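Local coordinates for 3-oxoacyl-(Acyl-carrier protein) synthase (Burkholderia xenovorans, PDB 4EFI) that probably acts as a 3-oxoacyl-[acyl-carrier-protein] synthase, an acyltransferase of the KAS III type with a thiolase-like fold, at residues Val22-Val26 and Pro307-Thr311; Ile88-Val94 and Ser118-Ile124; Leu249-Thr253 and Trp336-Ala340. All coordinates share one frame; numbering follows the deposited sequence. Where two conformers were deposited one is given.

Interaction 1: residues Val22-Val26 and Pro307-Thr311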
# COMPACT_ATOMS: atom_id res chain seq x y z
N VAL A 22 -4.23 -12.65 4.34
CA VAL A 22 -4.14 -11.19 4.40
C VAL A 22 -5.32 -10.66 5.22
O VAL A 22 -6.47 -11.05 4.98
CB VAL A 22 -4.23 -10.53 3.00
CG1 VAL A 22 -3.98 -9.02 3.09
CG2 VAL A 22 -3.29 -11.16 1.99
N VAL A 23 -5.05 -9.83 6.22
CA VAL A 23 -6.11 -9.15 6.94
C VAL A 23 -5.84 -7.64 6.94
O VAL A 23 -4.69 -7.20 7.16
CB VAL A 23 -6.25 -9.63 8.39
CG1 VAL A 23 -7.28 -8.83 9.17
CG2 VAL A 23 -6.61 -11.11 8.42
N SER A 24 -6.89 -6.85 6.75
CA SER A 24 -6.82 -5.39 6.85
C SER A 24 -7.62 -4.95 8.05
O SER A 24 -8.68 -5.53 8.34
CB SER A 24 -7.41 -4.73 5.61
OG SER A 24 -6.74 -5.12 4.43
N CYS A 25 -7.17 -3.89 8.71
CA CYS A 25 -7.89 -3.26 9.80
C CYS A 25 -7.98 -1.76 9.52
O CYS A 25 -6.96 -1.08 9.28
CB CYS A 25 -7.17 -3.47 11.14
SG CYS A 25 -8.02 -2.69 12.54
N VAL A 26 -9.20 -1.24 9.52
CA VAL A 26 -9.45 0.18 9.31
C VAL A 26 -10.05 0.81 10.56
O VAL A 26 -10.72 0.15 11.34
CB VAL A 26 -10.39 0.44 8.11
CG1 VAL A 26 -9.73 -0.01 6.84
CG2 VAL A 26 -11.78 -0.26 8.29
N PRO A 307 -3.07 -4.23 -0.36
CA PRO A 307 -3.62 -5.31 0.48
C PRO A 307 -5.07 -5.04 0.92
O PRO A 307 -5.86 -5.98 1.02
CB PRO A 307 -2.64 -5.38 1.67
CG PRO A 307 -1.89 -4.09 1.66
CD PRO A 307 -1.81 -3.71 0.19
N LEU A 308 -5.44 -3.78 1.12
CA LEU A 308 -6.82 -3.45 1.46
C LEU A 308 -7.74 -3.79 0.28
O LEU A 308 -8.83 -4.36 0.46
CB LEU A 308 -6.95 -1.97 1.86
CG LEU A 308 -8.36 -1.53 2.29
CD1 LEU A 308 -8.84 -2.24 3.53
CD2 LEU A 308 -8.35 -0.01 2.48
N LEU A 309 -7.27 -3.54 -0.92
CA LEU A 309 -8.01 -3.88 -2.13
C LEU A 309 -8.21 -5.41 -2.20
O LEU A 309 -9.31 -5.89 -2.53
CB LEU A 309 -7.25 -3.36 -3.35
CG LEU A 309 -7.98 -3.25 -4.67
CD1 LEU A 309 -9.09 -2.25 -4.59
CD2 LEU A 309 -6.94 -2.84 -5.70
N ILE A 310 -7.17 -6.18 -1.88
CA ILE A 310 -7.29 -7.63 -1.87
C ILE A 310 -8.38 -8.05 -0.89
O ILE A 310 -9.24 -8.85 -1.23
CB ILE A 310 -5.96 -8.31 -1.49
CG1 ILE A 310 -4.93 -8.04 -2.57
CG2 ILE A 310 -6.14 -9.82 -1.26
CD1 ILE A 310 -3.52 -8.45 -2.23
N THR A 311 -8.35 -7.54 0.33
CA THR A 311 -9.29 -8.03 1.34
C THR A 311 -10.72 -7.59 1.08
O THR A 311 -11.65 -8.37 1.30
CB THR A 311 -8.86 -7.74 2.80
OG1 THR A 311 -8.89 -6.33 3.07
CG2 THR A 311 -7.48 -8.27 3.08
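Val-22 lays its CG1 methyl against the CG2 methyl of Thr-311, the two carbons 3.6 Å apart, and the same methyl of Val-22 also reaches the CB of Pro-307. This is helix-on-sheet packing inside a thiolase-type fold: strand 17-26 of the six-strand mixed sheet carries helix 305-313 across one face. The strand and helix segments run at 104° to each other with an axis separation of 7.7 Å, so the helix lies almost crosswise. Alternate residues of the strand face it: Val-22, Ser-24 and Val-26 have their CB atoms turned toward it, whereas Val-23 and Cys-25 face the other side of the sheet, where helix 66-81 packs.

Leucine and valine close the far end. The CD1 branch of Leu-308 rests on the CB of Ser-24 at 3.5 Å and touches CG1 of Val-26 at 4.1 Å, the Leu-308 and Val-26 side chains meeting at about a right angle. Leu-308 reaches this place because its CG lies anti to the backbone N (chi1 -178°), which carries the branched end toward the strand although its CB starts off to one side. On the adjoining strand 176-184, Thr-178 touches Pro-307 and Thr-180 touches Val-22.

Between these apolar patches sits a buried polar pair. The hydroxyl of Thr-311 occupies the position between its own N and C (chi1 67°), which leaves CG2 to the valine and turns OG1 to the serine. Thr-311 OG1 also bonds to Thr-351 of the edge strand 349-353, so one oxygen links the helix to two neighbouring strands of the sheet. Across the contact itself, Ser-24 OG and Thr-311 OG1 are hydrogen-bonded at 2.8 Å.

Interaction 2: residues Ile88-Val94 and Ser118-Ile124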
# COMPACT_ATOMS: atom_id res chain seq x y z
N ILE A 88 7.02 -17.33 14.10
CA ILE A 88 7.25 -16.23 13.19
C ILE A 88 8.73 -15.85 13.13
O ILE A 88 9.35 -15.57 14.15
CB ILE A 88 6.39 -14.98 13.56
CG1 ILE A 88 4.91 -15.36 13.70
CG2 ILE A 88 6.60 -13.87 12.56
CD1 ILE A 88 4.30 -16.07 12.49
N ASP A 89 9.28 -15.86 11.92
CA ASP A 89 10.72 -15.66 11.71
C ASP A 89 11.14 -14.24 11.36
O ASP A 89 12.29 -13.89 11.59
CB ASP A 89 11.22 -16.62 10.62
CG ASP A 89 10.98 -18.06 10.98
OD1 ASP A 89 11.35 -18.46 12.11
OD2 ASP A 89 10.46 -18.82 10.13
N ALA A 90 10.24 -13.44 10.81
CA ALA A 90 10.54 -12.05 10.51
C ALA A 90 9.26 -11.25 10.47
O ALA A 90 8.21 -11.76 10.05
CB ALA A 90 11.26 -11.94 9.16
N LEU A 91 9.35 -10.00 10.89
CA LEU A 91 8.28 -9.03 10.75
C LEU A 91 8.86 -7.78 10.12
O LEU A 91 9.81 -7.17 10.63
CB LEU A 91 7.66 -8.68 12.11
CG LEU A 91 6.42 -7.78 11.98
CD1 LEU A 91 5.32 -8.12 12.96
CD2 LEU A 91 6.80 -6.31 12.07
N ILE A 92 8.29 -7.41 8.98
CA ILE A 92 8.69 -6.20 8.27
C ILE A 92 7.55 -5.20 8.36
O ILE A 92 6.43 -5.53 7.98
CB ILE A 92 8.98 -6.53 6.81
CG1 ILE A 92 10.04 -7.63 6.70
CG2 ILE A 92 9.45 -5.27 6.07
CD1 ILE A 92 10.33 -8.09 5.27
N PHE A 93 7.83 -4.01 8.87
CA PHE A 93 6.84 -2.93 9.00
C PHE A 93 7.12 -1.86 7.96
O PHE A 93 8.13 -1.14 8.04
CB PHE A 93 6.89 -2.34 10.43
CG PHE A 93 5.90 -1.20 10.67
CD1 PHE A 93 4.55 -1.41 10.59
CD2 PHE A 93 6.35 0.06 11.01
CE1 PHE A 93 3.64 -0.36 10.85
CE2 PHE A 93 5.46 1.10 11.25
CZ PHE A 93 4.12 0.88 11.19
N VAL A 94 6.25 -1.77 6.97
CA VAL A 94 6.36 -0.79 5.89
C VAL A 94 5.33 0.28 6.16
O VAL A 94 4.11 -0.01 6.21
CB VAL A 94 6.11 -1.42 4.53
CG1 VAL A 94 6.20 -0.35 3.43
CG2 VAL A 94 7.12 -2.55 4.30
N SER A 118 14.26 -14.46 18.02
CA SER A 118 14.83 -14.79 16.73
C SER A 118 14.02 -14.20 15.58
O SER A 118 14.36 -14.41 14.41
CB SER A 118 14.88 -16.30 16.56
OG SER A 118 13.63 -16.90 16.85
N CYS A 119 12.96 -13.46 15.88
CA CYS A 119 12.18 -12.80 14.83
C CYS A 119 12.86 -11.51 14.39
O CYS A 119 13.02 -10.59 15.17
CB CYS A 119 10.77 -12.50 15.33
SG CYS A 119 9.68 -11.77 14.08
N LEU A 120 13.28 -11.44 13.12
CA LEU A 120 13.85 -10.22 12.59
C LEU A 120 12.80 -9.12 12.65
O LEU A 120 11.61 -9.37 12.46
CB LEU A 120 14.25 -10.44 11.13
CG LEU A 120 15.24 -11.54 10.88
CD1 LEU A 120 15.61 -11.60 9.39
CD2 LEU A 120 16.51 -11.37 11.73
N ALA A 121 13.23 -7.89 12.91
CA ALA A 121 12.32 -6.77 13.07
C ALA A 121 12.85 -5.57 12.28
O ALA A 121 13.84 -4.95 12.66
CB ALA A 121 12.18 -6.44 14.55
N LEU A 122 12.20 -5.25 11.17
CA LEU A 122 12.71 -4.21 10.27
C LEU A 122 11.62 -3.22 9.93
O LEU A 122 10.60 -3.62 9.35
CB LEU A 122 13.20 -4.87 8.97
CG LEU A 122 14.40 -5.80 9.15
CD1 LEU A 122 14.70 -6.54 7.85
CD2 LEU A 122 15.64 -5.02 9.61
N ASP A 123 11.81 -1.94 10.24
CA ASP A 123 10.95 -0.86 9.73
C ASP A 123 11.57 -0.37 8.43
O ASP A 123 12.73 0.07 8.42
CB ASP A 123 10.92 0.36 10.69
CG ASP A 123 9.87 0.30 11.82
OD1 ASP A 123 9.43 -0.79 12.16
OD2 ASP A 123 9.57 1.39 12.40
N ILE A 124 10.78 -0.31 7.37
CA ILE A 124 11.20 0.21 6.06
C ILE A 124 10.27 1.34 5.63
O ILE A 124 9.04 1.20 5.68
CB ILE A 124 11.16 -0.89 5.01
CG1 ILE A 124 12.08 -2.02 5.44
CG2 ILE A 124 11.53 -0.32 3.64
CD1 ILE A 124 12.13 -3.18 4.42
O HOH W 1 11.68 -16.83 15.01
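Cys-119 fits its sulfur into the bend where Ile-88 leads into the strand: SG sits 4.0 Å from CG2 of Ile-88 and 4.2 Å from CB of Leu-91. Its chi1 of -176° sets SG anti to the backbone N, swung over the Ala-90 to Leu-91 peptide. The strands beyond are the parallel pair of a beta-alpha-beta unit, joined through helix 105-112.

On the face shared by Ala-90, Ile-92 and Val-94, the small Ala-90 admits the CB of Leu-120 to 3.9 Å from its own CB. Further along, CD1 of Ile-124 reaches back obliquely to CG2 of Ile-92, 3.8 Å away, and helix 130-143 packs over both. On the other face Phe-93 and Asp-123 lie side by side, with OD1 3.4 Å from the ring's CD2, at the edge and near its plane.

Five backbone hydrogen bonds knit the strands, from Leu-120 N to Asp-89 O through to Ile-124 N to Phe-93 O. OD1 of Asp-123 accepts the amide of Ala-106 and OD2 that of Thr-105, at the start of helix 105-112; its negative charge would therefore probably be stabilised there.

Interaction 3: residues Leu249-Thr253 and Trp336-Ala340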
# COMPACT_ATOMS: atom_id res chain seq x y z
N LEU A 249 5.81 -0.19 -16.82
CA LEU A 249 5.92 -1.19 -15.77
C LEU A 249 4.94 -2.35 -15.99
O LEU A 249 5.31 -3.52 -15.87
CB LEU A 249 5.66 -0.53 -14.42
CG LEU A 249 5.61 -1.46 -13.21
CD1 LEU A 249 6.97 -2.10 -12.95
CD2 LEU A 249 5.12 -0.69 -12.00
N VAL A 250 3.70 -2.02 -16.32
CA VAL A 250 2.69 -3.05 -16.53
C VAL A 250 3.09 -3.93 -17.71
O VAL A 250 3.07 -5.16 -17.60
CB VAL A 250 1.29 -2.43 -16.76
CG1 VAL A 250 0.28 -3.50 -17.17
CG2 VAL A 250 0.81 -1.71 -15.50
N SER A 251 3.45 -3.31 -18.82
CA SER A 251 3.82 -4.06 -20.01
C SER A 251 4.95 -5.04 -19.72
O SER A 251 4.88 -6.22 -20.03
CB SER A 251 4.24 -3.10 -21.13
OG SER A 251 4.64 -3.80 -22.29
N ARG A 252 6.01 -4.53 -19.10
CA ARG A 252 7.20 -5.37 -18.86
C ARG A 252 6.92 -6.47 -17.86
O ARG A 252 7.41 -7.60 -18.00
CB ARG A 252 8.40 -4.52 -18.45
CG ARG A 252 9.67 -5.33 -18.30
CD ARG A 252 10.17 -5.92 -19.62
NE ARG A 252 11.34 -6.76 -19.33
CZ ARG A 252 11.75 -7.79 -20.04
NH1 ARG A 252 11.12 -8.13 -21.16
NH2 ARG A 252 12.81 -8.48 -19.64
N THR A 253 6.10 -6.15 -16.86
CA THR A 253 5.71 -7.15 -15.86
C THR A 253 4.98 -8.30 -16.54
O THR A 253 5.27 -9.48 -16.29
CB THR A 253 4.81 -6.53 -14.77
OG1 THR A 253 5.55 -5.53 -14.06
CG2 THR A 253 4.35 -7.59 -13.80
N TRP A 336 8.42 2.96 -7.89
CA TRP A 336 7.36 2.15 -8.50
C TRP A 336 7.74 0.69 -8.41
O TRP A 336 8.93 0.35 -8.38
CB TRP A 336 7.10 2.57 -9.95
CG TRP A 336 8.27 2.48 -10.85
CD1 TRP A 336 8.56 1.46 -11.70
CD2 TRP A 336 9.31 3.45 -11.04
NE1 TRP A 336 9.72 1.71 -12.38
CE2 TRP A 336 10.18 2.95 -12.03
CE3 TRP A 336 9.57 4.71 -10.49
CZ2 TRP A 336 11.34 3.63 -12.43
CZ3 TRP A 336 10.69 5.40 -10.91
CH2 TRP A 336 11.56 4.86 -11.87
N ALA A 337 6.76 -0.20 -8.34
CA ALA A 337 7.05 -1.61 -8.14
C ALA A 337 5.87 -2.46 -8.55
O ALA A 337 4.71 -2.05 -8.38
CB ALA A 337 7.45 -1.88 -6.70
N SER A 338 6.16 -3.64 -9.08
CA SER A 338 5.12 -4.60 -9.44
C SER A 338 5.39 -5.97 -8.86
O SER A 338 6.51 -6.32 -8.49
CB SER A 338 5.03 -4.74 -10.96
OG SER A 338 6.23 -5.33 -11.43
N ALA A 339 4.31 -6.77 -8.78
CA ALA A 339 4.37 -8.19 -8.45
C ALA A 339 3.39 -8.90 -9.35
O ALA A 339 2.28 -8.41 -9.58
CB ALA A 339 4.01 -8.42 -7.01
N ALA A 340 3.78 -10.06 -9.85
CA ALA A 340 2.88 -10.89 -10.63
C ALA A 340 3.06 -12.30 -10.15
O ALA A 340 4.16 -12.84 -10.21
CB ALA A 340 3.20 -10.80 -12.10
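Ser-338 and Thr-253 supply the hydrogen bond of this contact, and the rest is apolar packing around it. Ser-338 OG donates to Thr-253 OG1 across 2.7 Å, and Thr-253 OG1 in turn donates to Leu-249 O, one turn earlier in the helix, also at 2.7 Å. Two successive bonds, each with its donor fixed, run from the strand side chain to the helix backbone. Leu-249 O is gripped twice, since the amide of Thr-253 reaches it from the face of the carbonyl plane opposite to the hydroxyl, which stands 37° out of that plane. The threonine can serve both partners because OG1 lies anti to its carbonyl carbon, beside the backbone N (chi1 -63°), where it can turn back to the preceding turn. Ser-338 OG has in addition a weak bond from Ile-194 N on the neighbouring strand 190-197.

Van der Waals contacts fall on either side of the pair. Thr-253 CG2 meets CB of Ala-340 at 3.8 Å. Toward the start of the strand segment, Leu-249 spreads its two methyls: CD1 lies 3.6 Å from Ser-338 OG, while CD2 lies 3.9 Å from Ala-337 O and, near the plane of the indole and at its edge, 4.1 Å from Trp-336 CD1. The nitrogen of that indole is bonded elsewhere, to Ala-8 O. Ile-194 and Phe-328, from the strands flanking this one, also touch Leu-249 and Thr-253.

By contrast, Ala-337 and Ala-339 turn away from the helix, toward helix 130-143 beneath. The segment axes, 9.1 Å apart, make an angle of 32°. A strand of a five-strand mixed sheet held between helices 235-257 and 130-143 in this way is the layered alpha-beta packing typical of the thiolase fold.

How the interactions relate
From the N terminus, strand 17-26 has the partner most distant in sequence of the three: interaction 1 closes a loop of 280 residues where helix 305-313 packs on it. Inside that loop, interaction 2 opens and closes within a short stretch, joining strands 90-94 and 120-124 at the outer side of the same six-strand sheet. Interaction 3 begins later on helix 235-257 and ends on strand 335-343, beyond helix 305-313, so it crosses interaction 1 and follows interaction 2 in series. It belongs to the other, five-strand sheet. The three centres lie about 19 to 25 Å apart and none touch, so they mark separate places in the layered fold.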